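Local coordinates for protein ykuJ (Bacillus subtilis, PDB 2FFG) that is of unknown function, a small DUF1797-family protein whose assembly holds two copies, each a four-stranded antiparallel sheet with two helices, at residues 29-33 against 34-38. Residues are numbered along the deposited sequence; the frame is centred on the assembly and turned at random.
Sequences FEVNG and EKICS
Phe29 and Cys37 face each other as an antiparallel hydrogen-bonded pair, Phe29 N donating a hydrogen bond to Cys37 O at 2.8 Å. In return, Phe29 O takes two N-H groups, from Ile36 N at 3.0 Å and Cys37 N at 3.3 Å, both in its carbonyl plane. This forked acceptor marks a classic beta bulge: Ile36 and Cys37 oppose Phe29 alone, and the register slips by one before Glu30 pairs with Lys35. The hairpin closes through a type I' turn from Val31 to Glu34, with Asn32 and Gly33 at its corners.

The extra residue of the bulge is Ile36. Its CB lies 3.6 Å from Phe29 O, the acceptor shared by both N-H groups. CG1, turned anti to its own carbonyl carbon (chi1 -60°), rests 3.9 Å from Val31 CG2 and equally close to Val31 N. At the tip, CD1 bends off (chi2 -61°) toward Glu34 OE1, farther from Val31 than CG1 is. Both Ile36 and Val31 touch Leu78. Cys37 SG packs 3.9 Å from Phe29 CB and sits oblique to the ring, 5.3 Å from its centroid. On the face opposite Phe29, Val31 and Cys37, Glu30 OE1 and Lys35 NZ are 4.3 Å apart, too far for a salt bridge; Lys35 also makes a cation-pi contact with Tyr28 and a weak hydrogen bond to Ala20 O of the second subunit.

Strands 25-31 and 34-42 thus lie against helix 67-79, where Phe29 and Cys37 both touch Ile74, while Phe29 also meets Ile7 and Leu11 of helix 3-21 and Ser38 continues the sheet to Thr51 of strand 47-54.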
loop_
_atom_site.group_PDB
_atom_site.type_symbol
_atom_site.label_atom_id
_atom_site.label_comp_id
_atom_site.label_asym_id
_atom_site.label_seq_id
_atom_site.Cartn_x
_atom_site.Cartn_y
_atom_site.Cartn_z
ATOM N N PHE A 29 -0.606 -4.775 -8.881
ATOM C CA PHE A 29 -1.728 -3.976 -9.311
ATOM C C PHE A 29 -2.643 -5.042 -9.843
ATOM O O PHE A 29 -2.292 -5.762 -10.776
ATOM C CB PHE A 29 -1.348 -2.998 -10.418
ATOM C CG PHE A 29 -0.556 -1.834 -9.931
ATOM C CD1 PHE A 29 0.815 -1.947 -9.728
ATOM C CD2 PHE A 29 -1.187 -0.638 -9.613
ATOM C CE1 PHE A 29 1.547 -0.883 -9.210
ATOM C CE2 PHE A 29 -0.469 0.434 -9.093
ATOM C CZ PHE A 29 0.899 0.313 -8.891
ATOM N N GLU A 30 -3.799 -5.182 -9.220
ATOM C CA GLU A 30 -4.744 -6.175 -9.661
ATOM C C GLU A 30 -6.068 -5.549 -10.041
ATOM O O GLU A 30 -6.396 -4.441 -9.619
ATOM C CB GLU A 30 -4.938 -7.237 -8.579
ATOM C CG GLU A 30 -5.177 -6.708 -7.191
ATOM C CD GLU A 30 -5.325 -7.826 -6.162
ATOM O OE1 GLU A 30 -4.363 -8.602 -5.958
ATOM O OE2 GLU A 30 -6.414 -7.928 -5.556
ATOM N N VAL A 31 -6.802 -6.266 -10.876
ATOM C CA VAL A 31 -8.108 -5.843 -11.342
ATOM C C VAL A 31 -9.031 -7.013 -11.039
ATOM O O VAL A 31 -8.819 -8.118 -11.531
ATOM C CB VAL A 31 -8.107 -5.574 -12.870
ATOM C CG1 VAL A 31 -9.526 -5.368 -13.371
ATOM C CG2 VAL A 31 -7.279 -4.354 -13.179
ATOM N N ASN A 32 -10.033 -6.782 -10.198
ATOM C CA ASN A 32 -10.992 -7.830 -9.852
ATOM C C ASN A 32 -10.333 -9.014 -9.132
ATOM O O ASN A 32 -10.589 -10.175 -9.459
ATOM C CB ASN A 32 -11.703 -8.310 -11.128
ATOM C CG ASN A 32 -12.952 -9.109 -10.834
ATOM O OD1 ASN A 32 -13.777 -8.709 -10.008
ATOM N ND2 ASN A 32 -13.110 -10.238 -11.520
ATOM N N GLY A 33 -9.482 -8.709 -8.156
ATOM C CA GLY A 33 -8.806 -9.742 -7.391
ATOM C C GLY A 33 -7.682 -10.487 -8.091
ATOM O O GLY A 33 -6.990 -11.297 -7.477
ATOM N N GLU A 34 -7.486 -10.216 -9.374
ATOM C CA GLU A 34 -6.442 -10.893 -10.135
ATOM C C GLU A 34 -5.208 -10.021 -10.400
ATOM O O GLU A 34 -5.318 -8.890 -10.868
ATOM C CB GLU A 34 -7.019 -11.381 -11.466
ATOM C CG GLU A 34 -6.026 -12.071 -12.372
ATOM C CD GLU A 34 -6.608 -12.358 -13.742
ATOM O OE1 GLU A 34 -7.277 -11.456 -14.296
ATOM O OE2 GLU A 34 -6.392 -13.473 -14.266
ATOM N N LYS A 35 -4.033 -10.565 -10.108
ATOM C CA LYS A 35 -2.784 -9.848 -10.326
ATOM C C LYS A 35 -2.532 -9.651 -11.817
ATOM O O LYS A 35 -2.370 -10.615 -12.554
ATOM C CB LYS A 35 -1.608 -10.616 -9.712
ATOM C CG LYS A 35 -1.617 -10.694 -8.194
ATOM C CD LYS A 35 -0.617 -11.730 -7.711
ATOM C CE LYS A 35 -0.447 -11.702 -6.196
ATOM N NZ LYS A 35 -1.719 -11.977 -5.473
ATOM N N ILE A 36 -2.498 -8.395 -12.252
ATOM C CA ILE A 36 -2.246 -8.078 -13.646
ATOM C C ILE A 36 -0.758 -7.830 -13.834
ATOM O O ILE A 36 -0.169 -8.287 -14.813
ATOM C CB ILE A 36 -3.011 -6.823 -14.093
ATOM C CG1 ILE A 36 -4.509 -7.042 -13.912
ATOM C CG2 ILE A 36 -2.691 -6.510 -15.544
ATOM C CD1 ILE A 36 -5.172 -8.204 -14.706
ATOM N N CYS A 37 -0.162 -7.108 -12.888
ATOM C CA CYS A 37 1.262 -6.797 -12.935
ATOM C C CYS A 37 1.842 -6.374 -11.573
ATOM O O CYS A 37 1.118 -6.068 -10.628
ATOM C CB CYS A 37 1.521 -5.685 -13.965
ATOM S SG CYS A 37 0.810 -4.065 -13.534
ATOM N N SER A 38 3.165 -6.388 -11.473
ATOM C CA SER A 38 3.831 -5.959 -10.259
ATOM C C SER A 38 4.967 -5.023 -10.667
ATOM O O SER A 38 5.526 -5.138 -11.761
ATOM C CB SER A 38 4.384 -7.151 -9.492
ATOM O OG SER A 38 5.392 -7.803 -10.232
#